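Local coordinates for protein glucose-6-phosphate isomerase (Chlamydia trachomatis D/UW-3/CX, PDB 6OTU) that catalyses the reversible isomerisation of glucose-6-phosphate to fructose-6-phosphate, at residues Q45-S50 against E61-R66; F54-A59 against A318-W323; A193-E198 against E223-A228; V206-K211 against S248-K253; Q483-C486 against S491-Q494. All blocks are in the same frame, centred on the assembly; numbering follows the deposited sequence.

Contact 1. Residues Q45-S50 against E61-R66; sequences QKNSLS and ERVDDR
Water 1 bridges the contact between Asn47 and Asp65: it donates to Asp65 OD1 at 2.9 Å and accepts from Asn47 ND2 at 3.1 Å. The contact closes the base of a beta hairpin, whose first strand begins within 45-50. Asn47 centres an inverse gamma turn between helix 41-46 and that first hairpin strand, 48-51, while residues 61-66 lead from the second strand, 54-57, into helix 65-77. CG of Asn47 stands beside its own backbone N (chi1 -69°), and the amide reaches across to the incoming loop. There ND2 lies 3.9 Å from Val63 O, which is too long to count as more than packing. The flank of Val63 completes the touch, its CG2 4.2 Å from Asn47 ND2. Val63 O has a firmer partner in Arg43 NH2, from the helix that ends just before Asn47, so this helix end and the loop are joined by a direct bond as well as by the water. Asp65 lies in the first turn of its helix, and its carboxylate swings back toward Asn47. Just before it, Asp64 is the N-cap, its OD1 taking the N-H of Cys67. Behind Asn47, its turn is closed by a weak bond from Ser48 N to Lys46 O. Val63 also packs on Leu320 and Trp323 of helix 313-327. Ser48 touches Val531 of the second subunit. Ser48 OG also donates to Gln45 O at 2.9 Å, arriving bent, with a C=O...OG angle of 138° and a tilt of 28° from the carbonyl plane.

Contact 2. Residues F54-A59 against A318-W323; sequences FTYSYA and AMLGVW. With ACT (acetate ion), chain B.
Leu320 of helix 313-327 meets Tyr56 and Tyr58 with a single methyl, CD1, and nearly all of the contact across the two segments is apolar. CD1 comes to the edge of the Tyr56 ring, near its plane, 3.9 Å from CE2 and 3.7 Å from OH. The two side chains approach from opposite directions, the leucine coming from the helix and the tyrosine reaching out from the strand. Tyr56 reaches that far because its CG is anti to the backbone N (chi1 -171°), which extends the ring away from the sheet. Tyr58 offers the same methyl the root of its side chain, with CB at 3.9 Å and CG at 4.1 Å. Here CG is wedged between the backbone N and the carbonyl carbon (chi1 48°), and the phenol turns off roughly at right angles to Leu320, which meets the ring obliquely. CD1 therefore touches the far end of one tyrosine and the base of the other. The polar bonds are made to partners outside the two segments. Tyr56 OH makes a weak hydrogen bond with Ser457 OG on the adjoining strand 456-461. Thr55 OG1 donates to O of an acetate ion, probably from the crystallisation liquor, at 2.6 Å. Strand 54-57 lies between 48-51 and 456-461 in the mixed sheet and runs antiparallel to both. Helix 313-327 covers the face that carries Tyr56 and Tyr58, helix 65-77 meets Tyr58 through Leu68, and helix 466-487 packs on Phe54 and Ala318.

Contact 3. Residues A193-E198 against E223-A228; sequences AEVLRE and ELFRQA
Leu196 lays its CD2 methyl over a face of the Phe225 ring, a CH-pi contact with CD2 4.1 Å from the centroid of that ring and 20° off its normal. The two helices belong to the alpha/beta fold of the SIS clan. Helix 189-196 and helix 216-231 are the connections of successive beta-alpha-beta units in the five-stranded parallel sheet, and they pack side by side on it. Leu196 CG stands beside the backbone N (chi1 -72°), which brings CG and the CD2 branch against the neighbouring helix, and the chain slides past Phe225 in the opposite direction. The Phe225 CB does not point straight at the other helix, yet with chi1 at -90° the ring comes to lie against Leu196. Its rim then reaches Val195, whose CG1 is anti to the backbone N and lies 4.1 Å from Phe225 CZ, close to the ring plane, the two side chains crossing at about a right angle. The ring also packs on Val153, Ile155 and Val184 of the sheet. Leu196 also packs on Leu413 of the second subunit, so the helix pair borders the dimer interface. Three residues after Phe225, Ala228 completes the seat for the leucine methyl, with its CB 3.8 Å from Leu196 CD2.

Contact 4. Residues V206-K211 against S248-K253; sequences VVVVSK and SPMDDK. With G6Q (glucose-6-phosphate), chain E.
Ser210 and Lys211 leave the end of strand 204-209 beside a type I beta turn running from Ser248 to Asp251, with Lys211 CA and Ser248 CA 7.7 Å apart. Ser248 CB lies 4.0 Å from Lys211 O. Met250 bridges the gap. Its CG is anti to the backbone N (chi1 -153°), and a bend at the thioether carries the tip along the strand, so that CE lies 4.0 Å from Ser210 CB and SD 4.3 Å from Val208 CG1. Ser248 turns its hydroxyl back on its own turn: OG accepts from Met250 N at 3.0 Å in an almost straight bond (172°), an ST turn. The same oxygen is also bonded to Thr244 OG1 and Ser212 O, which fastens the turn to strand 240-245 and to the phosphate-binding segment after strand 204-209. On the substrate side, Ser210 OG donates to O3P of glucose-6-phosphate at 2.9 Å, and Lys211 N gives its N-H to O1P at 2.7 Å. Ser210 OG in turn receives the N-H of Gly213. Ser212 N, Thr215 OG1, Ser160 OG and His386 O of the second subunit are among the further partners of the ligand. The phosphate is thus met here by a hydroxyl and a main-chain N-H, while the extended Lys211 bonds its ammonium to the carbonyls of Ile266 and Asp264 and probably acts on the phosphate only from a distance; Met250 packs behind the serine that presents the hydroxyl.

Contact 5. Residues Q483-C486 against S491-Q494; sequences QGFC and SFDQ
Phe485 and Phe492 both set CG beside the backbone N (chi1 -66° and -52°), and these torsions swing the two rings toward each other from the last turns of helix 466-487 and from the loop beyond it. They touch at Phe485 CE1 and Phe492 CE2, 4.1 Å apart, with the side chains crossing at about a right angle. Phe485 arrives at the edge of the Phe492 ring, near its plane. A face of that same ring is covered by the preceding residue, since Ser491 CB lies 3.8 Å above the plane over its centre. Ser491 also turns its hydroxyl to the helix, where OG comes within 3.3 Å of Gly484 CA; with no side chain at Gly484, the loop can lie this close. The hydroxyl is bonded to Asn357 OD1 on helix 345-357, and Met87 of helix 80-89 packs on both rings. The loop backbone and Gln494 are engaged by Arg269: Ser491 O accepts from NH2 and Gln494 OE1 from NH1. Gln494 touches glucose-6-phosphate. Arg269 also bonds the sugar phosphate through its backbone N, consistent with the packed loop holding in place, by neutral oxygens, the guanidinium of a ligand-binding residue.

In the fold
From the N terminus, contact 1 closes the short loop that holds the 48-51/54-57 hairpin. Contact 2 crosses it, opening at 54-59 before contact 1 has closed at 61-66, and it closes only at helix 313-327, with hairpin and helix packed together. Within that long excursion lies the parallel sheet with its helices. Here contacts 3 and 4 also cross: 193-198, 206-211, 223-228 and 248-253 follow in turn, and Phe225 touches Val206 between them. Their centres lie about 39 to 52 Å from those of contacts 1 and 2. Contact 5 comes last, closing a four-residue gap between the end of helix 466-487 and the loop that follows; it touches helix 313-327 of contact 2, its nearest atoms about 7 Å from contact 4.

Contact 1. Residues Q45-S50 against E61-R66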
# COMPACT_ATOMS: atom_id res chain seq x y z
N GLN A 45 -12.42 29.91 -3.22
CA GLN A 45 -11.45 30.74 -3.93
C GLN A 45 -10.24 31.06 -3.06
O GLN A 45 -9.10 30.86 -3.48
CB GLN A 45 -12.11 32.03 -4.42
CG GLN A 45 -13.20 31.81 -5.48
CD GLN A 45 -12.64 31.42 -6.84
OE1 GLN A 45 -11.64 31.96 -7.30
NE2 GLN A 45 -13.31 30.46 -7.50
N LYS A 46 -10.47 31.53 -1.82
CA LYS A 46 -9.36 31.98 -0.97
C LYS A 46 -8.37 30.85 -0.69
O LYS A 46 -7.16 31.02 -0.88
CB LYS A 46 -9.90 32.56 0.34
N ASN A 47 -8.85 29.69 -0.25
CA ASN A 47 -7.98 28.59 0.18
C ASN A 47 -7.56 27.71 -1.01
O ASN A 47 -7.80 26.50 -1.06
CB ASN A 47 -8.66 27.75 1.25
CG ASN A 47 -8.83 28.49 2.56
OD1 ASN A 47 -8.76 29.71 2.62
ND2 ASN A 47 -9.05 27.74 3.64
N SER A 48 -6.89 28.35 -1.97
CA SER A 48 -6.36 27.64 -3.13
C SER A 48 -5.13 28.36 -3.67
O SER A 48 -4.88 29.54 -3.38
CB SER A 48 -7.41 27.50 -4.24
OG SER A 48 -7.61 28.74 -4.88
N LEU A 49 -4.39 27.64 -4.50
CA LEU A 49 -3.13 28.12 -5.05
C LEU A 49 -2.95 27.45 -6.40
O LEU A 49 -3.01 26.22 -6.50
CB LEU A 49 -1.94 27.80 -4.13
CG LEU A 49 -0.51 27.96 -4.64
CD1 LEU A 49 -0.24 29.37 -5.13
CD2 LEU A 49 0.51 27.57 -3.55
N SER A 50 -2.79 28.23 -7.46
CA SER A 50 -2.61 27.65 -8.77
C SER A 50 -1.35 28.24 -9.37
O SER A 50 -1.25 29.46 -9.58
CB SER A 50 -3.85 27.84 -9.66
OG SER A 50 -3.69 28.91 -10.55
N GLU A 61 -9.68 21.40 4.29
CA GLU A 61 -8.89 21.24 5.50
C GLU A 61 -9.50 22.09 6.61
O GLU A 61 -10.12 23.12 6.34
CB GLU A 61 -7.43 21.66 5.30
CG GLU A 61 -6.68 20.94 4.19
CD GLU A 61 -6.04 19.66 4.66
OE1 GLU A 61 -6.19 19.31 5.85
OE2 GLU A 61 -5.41 18.98 3.82
N ARG A 62 -9.32 21.64 7.85
CA ARG A 62 -9.89 22.34 9.02
C ARG A 62 -8.99 23.50 9.42
O ARG A 62 -8.38 23.53 10.49
CB ARG A 62 -10.10 21.36 10.17
CG ARG A 62 -11.06 20.23 9.86
CD ARG A 62 -11.49 19.49 11.13
NE ARG A 62 -12.46 20.23 11.92
CZ ARG A 62 -12.99 19.79 13.05
NH1 ARG A 62 -12.61 18.61 13.53
NH2 ARG A 62 -13.88 20.52 13.72
N VAL A 63 -8.92 24.49 8.53
CA VAL A 63 -8.09 25.68 8.75
C VAL A 63 -8.89 26.91 8.36
O VAL A 63 -9.71 26.88 7.43
CB VAL A 63 -6.76 25.60 7.96
CG1 VAL A 63 -5.87 24.50 8.53
CG2 VAL A 63 -7.02 25.36 6.47
N ASP A 64 -8.68 28.00 9.09
CA ASP A 64 -9.23 29.32 8.79
C ASP A 64 -8.08 30.32 8.75
O ASP A 64 -6.91 29.96 8.94
CB ASP A 64 -10.32 29.72 9.80
CG ASP A 64 -9.84 29.65 11.25
OD1 ASP A 64 -8.61 29.62 11.48
OD2 ASP A 64 -10.68 29.65 12.18
N ASP A 65 -8.42 31.60 8.52
CA ASP A 65 -7.39 32.61 8.28
C ASP A 65 -6.47 32.79 9.49
O ASP A 65 -5.26 32.97 9.34
CB ASP A 65 -8.07 33.93 7.89
CG ASP A 65 -8.67 33.87 6.49
OD1 ASP A 65 -8.46 32.84 5.79
OD2 ASP A 65 -9.34 34.83 6.07
N ARG A 66 -7.04 32.74 10.70
CA ARG A 66 -6.24 32.83 11.93
C ARG A 66 -5.18 31.73 11.97
O ARG A 66 -4.00 32.00 12.22
CB ARG A 66 -7.18 32.72 13.14
CG ARG A 66 -6.52 32.89 14.49
CD ARG A 66 -7.55 33.09 15.62
NE ARG A 66 -8.36 31.90 15.87
CZ ARG A 66 -8.48 31.30 17.05
NH1 ARG A 66 -7.82 31.79 18.10
NH2 ARG A 66 -9.25 30.23 17.18
O HOH W 1 -9.39 30.09 5.67

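Contact 2. Residues F54-A59 against A318-W323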
# COMPACT_ATOMS: atom_id res chain seq x y z
N PHE A 54 -0.18 23.46 -11.52
CA PHE A 54 -1.10 22.80 -10.60
C PHE A 54 -2.10 23.80 -10.04
O PHE A 54 -1.83 24.99 -9.95
CB PHE A 54 -0.41 22.16 -9.39
CG PHE A 54 0.65 21.17 -9.73
CD1 PHE A 54 0.32 19.84 -9.95
CD2 PHE A 54 1.97 21.55 -9.78
CE1 PHE A 54 1.30 18.92 -10.25
CE2 PHE A 54 2.96 20.64 -10.08
CZ PHE A 54 2.63 19.32 -10.31
N THR A 55 -3.25 23.28 -9.61
CA THR A 55 -4.09 23.95 -8.63
C THR A 55 -4.14 23.10 -7.37
O THR A 55 -4.22 21.87 -7.44
CB THR A 55 -5.50 24.23 -9.18
OG1 THR A 55 -5.39 24.97 -10.40
CG2 THR A 55 -6.32 25.03 -8.17
N TYR A 56 -4.04 23.77 -6.23
CA TYR A 56 -4.08 23.15 -4.92
C TYR A 56 -5.20 23.80 -4.12
O TYR A 56 -5.15 25.01 -3.86
CB TYR A 56 -2.74 23.33 -4.21
CG TYR A 56 -2.55 22.57 -2.92
CD1 TYR A 56 -2.42 21.18 -2.91
CD2 TYR A 56 -2.46 23.24 -1.70
CE1 TYR A 56 -2.21 20.48 -1.73
CE2 TYR A 56 -2.25 22.55 -0.50
CZ TYR A 56 -2.12 21.17 -0.53
OH TYR A 56 -1.91 20.45 0.64
N SER A 57 -6.21 23.01 -3.76
CA SER A 57 -7.36 23.48 -2.98
C SER A 57 -7.32 22.83 -1.61
O SER A 57 -7.13 21.61 -1.50
CB SER A 57 -8.69 23.16 -3.67
OG SER A 57 -9.77 23.90 -3.10
N TYR A 58 -7.50 23.63 -0.57
CA TYR A 58 -7.49 23.15 0.81
C TYR A 58 -8.65 23.74 1.59
O TYR A 58 -8.58 23.83 2.82
CB TYR A 58 -6.17 23.47 1.53
CG TYR A 58 -5.70 24.92 1.39
CD1 TYR A 58 -5.15 25.37 0.19
CD2 TYR A 58 -5.80 25.82 2.44
CE1 TYR A 58 -4.72 26.68 0.04
CE2 TYR A 58 -5.36 27.15 2.30
CZ TYR A 58 -4.82 27.57 1.09
OH TYR A 58 -4.37 28.87 0.92
N ALA A 59 -9.72 24.17 0.90
CA ALA A 59 -10.93 24.57 1.59
C ALA A 59 -11.52 23.42 2.42
O ALA A 59 -12.27 23.67 3.37
CB ALA A 59 -11.95 25.10 0.58
N ALA A 318 3.40 21.00 3.54
CA ALA A 318 4.11 20.63 4.76
C ALA A 318 3.43 21.19 6.01
O ALA A 318 3.24 20.47 6.99
CB ALA A 318 5.56 21.10 4.69
N MET A 319 3.04 22.48 5.99
CA MET A 319 2.48 23.09 7.19
C MET A 319 1.06 22.58 7.48
O MET A 319 0.70 22.37 8.64
CB MET A 319 2.51 24.62 7.09
CG MET A 319 3.89 25.18 6.90
SD MET A 319 5.08 24.59 8.13
CE MET A 319 4.38 25.33 9.61
N LEU A 320 0.26 22.37 6.43
CA LEU A 320 -1.03 21.71 6.63
C LEU A 320 -0.85 20.30 7.20
O LEU A 320 -1.66 19.85 8.03
CB LEU A 320 -1.79 21.65 5.30
CG LEU A 320 -2.31 22.99 4.76
CD1 LEU A 320 -2.75 22.86 3.31
CD2 LEU A 320 -3.45 23.53 5.63
N GLY A 321 0.20 19.59 6.79
CA GLY A 321 0.47 18.29 7.40
C GLY A 321 0.83 18.41 8.87
O GLY A 321 0.38 17.61 9.69
N VAL A 322 1.64 19.42 9.21
CA VAL A 322 2.01 19.67 10.60
C VAL A 322 0.78 20.02 11.43
O VAL A 322 0.63 19.57 12.57
CB VAL A 322 3.08 20.78 10.67
CG1 VAL A 322 3.18 21.38 12.06
CG2 VAL A 322 4.43 20.29 10.16
N TRP A 323 -0.13 20.82 10.85
CA TRP A 323 -1.41 21.11 11.50
C TRP A 323 -2.17 19.82 11.80
O TRP A 323 -2.59 19.59 12.93
CB TRP A 323 -2.25 22.04 10.62
CG TRP A 323 -3.67 22.28 11.06
CD1 TRP A 323 -4.81 21.83 10.46
CD2 TRP A 323 -4.11 23.09 12.18
NE1 TRP A 323 -5.92 22.28 11.13
CE2 TRP A 323 -5.52 23.05 12.19
CE3 TRP A 323 -3.44 23.82 13.17
CZ2 TRP A 323 -6.28 23.72 13.16
CZ3 TRP A 323 -4.20 24.48 14.14
CH2 TRP A 323 -5.61 24.43 14.12
C ACT B . -4.99 23.69 -13.62
O ACT B . -5.89 24.09 -12.83
OXT ACT B . -4.78 22.51 -14.01
CH3 ACT B . -4.00 24.81 -14.19

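Contact 3. Residues A193-E198 against E223-A228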
# COMPACT_ATOMS: atom_id res chain seq x y z
N ALA A 193 13.10 -15.09 -10.22
CA ALA A 193 12.58 -16.15 -11.06
C ALA A 193 11.42 -15.66 -11.92
O ALA A 193 11.35 -15.99 -13.12
CB ALA A 193 12.18 -17.34 -10.20
N GLU A 194 10.49 -14.88 -11.35
CA GLU A 194 9.37 -14.40 -12.15
C GLU A 194 9.85 -13.56 -13.32
O GLU A 194 9.27 -13.61 -14.41
CB GLU A 194 8.36 -13.61 -11.29
CG GLU A 194 8.86 -12.24 -10.79
CD GLU A 194 7.85 -11.46 -9.93
OE1 GLU A 194 6.66 -11.86 -9.86
OE2 GLU A 194 8.27 -10.45 -9.31
N VAL A 195 10.93 -12.80 -13.13
CA VAL A 195 11.42 -11.96 -14.22
C VAL A 195 12.16 -12.79 -15.25
O VAL A 195 11.93 -12.64 -16.46
CB VAL A 195 12.29 -10.84 -13.64
CG1 VAL A 195 13.01 -10.09 -14.77
CG2 VAL A 195 11.41 -9.91 -12.81
N LEU A 196 13.03 -13.69 -14.80
CA LEU A 196 13.76 -14.55 -15.74
C LEU A 196 12.81 -15.39 -16.58
O LEU A 196 13.09 -15.68 -17.74
CB LEU A 196 14.75 -15.43 -14.98
CG LEU A 196 15.99 -14.76 -14.40
CD1 LEU A 196 16.53 -15.53 -13.21
CD2 LEU A 196 17.05 -14.60 -15.46
N ARG A 197 11.66 -15.76 -16.01
CA ARG A 197 10.68 -16.53 -16.76
C ARG A 197 10.20 -15.78 -18.00
O ARG A 197 9.80 -16.40 -18.99
CB ARG A 197 9.49 -16.89 -15.87
CG ARG A 197 8.45 -17.77 -16.51
CD ARG A 197 7.14 -17.69 -15.76
NE ARG A 197 6.35 -18.92 -15.89
CZ ARG A 197 5.26 -19.02 -16.64
NH1 ARG A 197 4.82 -17.97 -17.33
NH2 ARG A 197 4.59 -20.18 -16.70
N GLU A 198 10.28 -14.45 -17.99
CA GLU A 198 9.61 -13.64 -19.00
C GLU A 198 10.51 -13.09 -20.09
O GLU A 198 10.00 -12.71 -21.15
CB GLU A 198 8.89 -12.47 -18.32
CG GLU A 198 7.84 -12.89 -17.29
CD GLU A 198 6.69 -13.69 -17.91
OE1 GLU A 198 6.36 -13.43 -19.09
OE2 GLU A 198 6.14 -14.58 -17.22
N GLU A 223 24.25 -11.70 -9.00
CA GLU A 223 24.89 -13.00 -9.16
C GLU A 223 23.93 -14.01 -9.77
O GLU A 223 24.32 -14.78 -10.65
CB GLU A 223 25.46 -13.48 -7.82
CG GLU A 223 26.17 -14.83 -7.88
CD GLU A 223 27.35 -14.85 -8.84
OE1 GLU A 223 27.94 -13.77 -9.09
OE2 GLU A 223 27.70 -15.95 -9.34
N LEU A 224 22.66 -13.99 -9.34
CA LEU A 224 21.65 -14.87 -9.95
C LEU A 224 21.52 -14.62 -11.45
O LEU A 224 21.33 -15.55 -12.23
CB LEU A 224 20.30 -14.68 -9.27
CG LEU A 224 19.90 -15.67 -8.19
CD1 LEU A 224 18.50 -15.35 -7.71
CD2 LEU A 224 19.97 -17.10 -8.69
N PHE A 225 21.59 -13.36 -11.87
CA PHE A 225 21.43 -13.07 -13.29
C PHE A 225 22.70 -13.41 -14.06
O PHE A 225 22.62 -13.93 -15.18
CB PHE A 225 21.04 -11.61 -13.49
CG PHE A 225 19.55 -11.39 -13.50
CD1 PHE A 225 18.80 -11.52 -12.33
CD2 PHE A 225 18.89 -11.05 -14.67
CE1 PHE A 225 17.41 -11.32 -12.33
CE2 PHE A 225 17.50 -10.86 -14.68
CZ PHE A 225 16.77 -10.99 -13.50
N ARG A 226 23.88 -13.14 -13.47
CA ARG A 226 25.14 -13.50 -14.11
C ARG A 226 25.18 -14.99 -14.41
O ARG A 226 25.64 -15.38 -15.49
CB ARG A 226 26.34 -13.11 -13.23
CG ARG A 226 26.51 -11.61 -13.02
CD ARG A 226 27.94 -11.13 -13.26
NE ARG A 226 28.01 -9.67 -13.18
CZ ARG A 226 28.65 -8.89 -14.05
NH1 ARG A 226 29.31 -9.42 -15.08
NH2 ARG A 226 28.65 -7.57 -13.88
N GLN A 227 24.70 -15.82 -13.48
CA GLN A 227 24.69 -17.27 -13.70
C GLN A 227 23.74 -17.65 -14.82
O GLN A 227 24.04 -18.56 -15.60
CB GLN A 227 24.32 -18.00 -12.41
CG GLN A 227 25.15 -17.58 -11.22
CD GLN A 227 25.66 -18.73 -10.40
OE1 GLN A 227 25.25 -18.93 -9.26
NE2 GLN A 227 26.58 -19.50 -10.98
N ALA A 228 22.60 -16.97 -14.92
CA ALA A 228 21.64 -17.29 -15.97
C ALA A 228 22.22 -17.00 -17.35
O ALA A 228 22.06 -17.81 -18.27
CB ALA A 228 20.32 -16.54 -15.74

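Contact 4. Residues V206-K211 against S248-K253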
# COMPACT_ATOMS: atom_id res chain seq x y z
N VAL A 206 20.80 -5.48 -18.21
CA VAL A 206 20.60 -5.58 -16.76
C VAL A 206 21.28 -4.39 -16.10
O VAL A 206 22.49 -4.22 -16.21
CB VAL A 206 21.17 -6.89 -16.20
CG1 VAL A 206 21.04 -6.91 -14.67
CG2 VAL A 206 20.49 -8.10 -16.83
N VAL A 207 20.51 -3.57 -15.39
CA VAL A 207 21.03 -2.36 -14.75
C VAL A 207 21.05 -2.61 -13.25
O VAL A 207 20.00 -2.63 -12.59
CB VAL A 207 20.20 -1.12 -15.11
CG1 VAL A 207 20.84 0.15 -14.53
CG2 VAL A 207 20.07 -1.00 -16.62
N VAL A 208 22.24 -2.81 -12.70
CA VAL A 208 22.41 -3.01 -11.26
C VAL A 208 22.61 -1.65 -10.60
O VAL A 208 23.59 -0.95 -10.88
CB VAL A 208 23.59 -3.95 -10.96
CG1 VAL A 208 23.48 -4.49 -9.54
CG2 VAL A 208 23.62 -5.09 -11.97
N VAL A 209 21.67 -1.28 -9.74
CA VAL A 209 21.64 0.05 -9.14
C VAL A 209 21.83 -0.13 -7.64
O VAL A 209 20.97 -0.71 -6.96
CB VAL A 209 20.32 0.78 -9.45
CG1 VAL A 209 20.31 2.16 -8.80
CG2 VAL A 209 20.10 0.89 -10.97
N SER A 210 22.96 0.35 -7.13
CA SER A 210 23.23 0.25 -5.69
C SER A 210 24.22 1.35 -5.34
O SER A 210 25.37 1.30 -5.79
CB SER A 210 23.78 -1.12 -5.33
OG SER A 210 24.49 -1.08 -4.10
N LYS A 211 23.78 2.33 -4.54
CA LYS A 211 24.65 3.45 -4.18
C LYS A 211 25.91 2.97 -3.49
O LYS A 211 27.03 3.23 -3.95
CB LYS A 211 23.88 4.45 -3.30
CG LYS A 211 24.72 5.61 -2.76
CD LYS A 211 23.88 6.71 -2.09
CE LYS A 211 24.75 7.70 -1.31
NZ LYS A 211 23.96 8.72 -0.57
N SER A 248 32.86 3.61 -5.33
CA SER A 248 32.26 2.44 -4.72
C SER A 248 32.94 1.15 -5.18
O SER A 248 33.60 1.11 -6.22
CB SER A 248 30.77 2.41 -5.07
OG SER A 248 30.28 1.10 -5.21
N PRO A 249 32.78 0.06 -4.43
CA PRO A 249 33.31 -1.24 -4.88
C PRO A 249 32.74 -1.70 -6.20
O PRO A 249 33.32 -2.58 -6.84
CB PRO A 249 32.91 -2.20 -3.75
CG PRO A 249 32.70 -1.33 -2.56
CD PRO A 249 32.14 -0.04 -3.10
N MET A 250 31.63 -1.12 -6.64
CA MET A 250 30.96 -1.46 -7.89
C MET A 250 31.40 -0.59 -9.06
O MET A 250 31.11 -0.94 -10.21
CB MET A 250 29.44 -1.34 -7.69
CG MET A 250 28.57 -2.21 -8.58
SD MET A 250 26.82 -2.11 -8.12
CE MET A 250 26.81 -3.31 -6.80
N ASP A 251 32.09 0.52 -8.78
CA ASP A 251 32.51 1.48 -9.79
C ASP A 251 33.66 0.89 -10.60
O ASP A 251 34.82 1.26 -10.41
CB ASP A 251 32.89 2.79 -9.08
CG ASP A 251 33.20 3.91 -10.03
OD1 ASP A 251 32.83 3.83 -11.22
OD2 ASP A 251 33.82 4.90 -9.57
N ASP A 252 33.33 -0.03 -11.51
CA ASP A 252 34.30 -0.99 -12.04
C ASP A 252 34.00 -1.22 -13.52
O ASP A 252 33.14 -2.05 -13.86
CB ASP A 252 34.21 -2.28 -11.24
CG ASP A 252 35.34 -3.24 -11.51
OD1 ASP A 252 36.15 -3.00 -12.45
OD2 ASP A 252 35.42 -4.24 -10.77
N LYS A 253 34.71 -0.51 -14.40
CA LYS A 253 34.40 -0.61 -15.83
C LYS A 253 34.88 -1.92 -16.46
O LYS A 253 34.50 -2.21 -17.60
CB LYS A 253 35.00 0.58 -16.58
CG LYS A 253 34.12 1.82 -16.55
CD LYS A 253 32.99 1.72 -17.58
CE LYS A 253 33.32 2.54 -18.82
NZ LYS A 253 33.67 3.94 -18.44
C1 G6Q E . 17.45 5.22 0.88
C2 G6Q E . 17.80 4.10 1.86
C3 G6Q E . 17.63 2.70 1.29
C4 G6Q E . 18.66 2.33 0.23
C5 G6Q E . 18.67 0.82 -0.05
C6 G6Q E . 19.54 0.45 -1.22
O1 G6Q E . 17.68 6.35 1.17
O2 G6Q E . 19.13 4.26 2.35
O3 G6Q E . 16.32 2.56 0.74
O4 G6Q E . 18.39 3.02 -0.99
O5 G6Q E . 19.09 0.14 1.14
O6 G6Q E . 20.88 0.95 -0.95
P G6Q E . 22.00 0.90 -2.11
O1P G6Q E . 21.51 1.79 -3.23
O2P G6Q E . 23.26 1.44 -1.44
O3P G6Q E . 22.13 -0.55 -2.53

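Contact 5. Residues Q483-C486 against S491-Q494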
# COMPACT_ATOMS: atom_id res chain seq x y z
N GLN A 483 8.90 19.64 6.46
CA GLN A 483 8.42 19.09 7.73
C GLN A 483 9.59 18.74 8.64
O GLN A 483 9.57 19.06 9.84
CB GLN A 483 7.51 17.88 7.49
CG GLN A 483 6.26 18.20 6.68
CD GLN A 483 5.19 17.12 6.68
OE1 GLN A 483 4.00 17.42 6.71
NE2 GLN A 483 5.61 15.86 6.65
N GLY A 484 10.64 18.12 8.10
CA GLY A 484 11.82 17.86 8.90
C GLY A 484 12.47 19.13 9.42
O GLY A 484 12.90 19.18 10.58
N PHE A 485 12.57 20.17 8.57
CA PHE A 485 13.15 21.45 9.00
C PHE A 485 12.34 22.06 10.13
O PHE A 485 12.89 22.69 11.04
CB PHE A 485 13.22 22.44 7.84
CG PHE A 485 14.16 22.05 6.74
CD1 PHE A 485 15.30 21.33 7.02
CD2 PHE A 485 13.90 22.42 5.43
CE1 PHE A 485 16.18 20.97 6.01
CE2 PHE A 485 14.77 22.06 4.41
CZ PHE A 485 15.91 21.34 4.70
N CYS A 486 11.02 21.89 10.06
CA CYS A 486 10.13 22.44 11.08
C CYS A 486 10.27 21.67 12.39
O CYS A 486 10.48 22.27 13.45
CB CYS A 486 8.70 22.43 10.56
SG CYS A 486 7.51 23.20 11.65
N SER A 491 16.34 14.76 8.45
CA SER A 491 15.55 14.01 7.48
C SER A 491 16.39 13.12 6.57
O SER A 491 15.81 12.39 5.77
CB SER A 491 14.75 14.97 6.59
OG SER A 491 13.86 15.79 7.33
N PHE A 492 17.72 13.16 6.64
CA PHE A 492 18.51 12.67 5.52
C PHE A 492 19.43 11.51 5.85
O PHE A 492 20.19 11.08 4.97
CB PHE A 492 19.30 13.83 4.89
CG PHE A 492 18.43 15.02 4.56
CD1 PHE A 492 17.48 14.94 3.54
CD2 PHE A 492 18.52 16.19 5.31
CE1 PHE A 492 16.65 16.02 3.24
CE2 PHE A 492 17.69 17.28 5.03
CZ PHE A 492 16.75 17.20 3.99
N ASP A 493 19.37 10.96 7.06
CA ASP A 493 20.02 9.69 7.34
C ASP A 493 18.96 8.63 7.67
O ASP A 493 17.75 8.87 7.56
CB ASP A 493 21.09 9.83 8.44
CG ASP A 493 20.52 10.29 9.77
OD1 ASP A 493 19.29 10.59 9.83
OD2 ASP A 493 21.31 10.37 10.74
N GLN A 494 19.42 7.44 8.05
CA GLN A 494 18.50 6.32 8.21
C GLN A 494 19.15 5.21 9.03
O GLN A 494 19.40 4.11 8.55
CB GLN A 494 18.03 5.81 6.84
CG GLN A 494 19.12 5.45 5.82
CD GLN A 494 19.80 6.64 5.17
OE1 GLN A 494 19.15 7.58 4.72
NE2 GLN A 494 21.13 6.60 5.13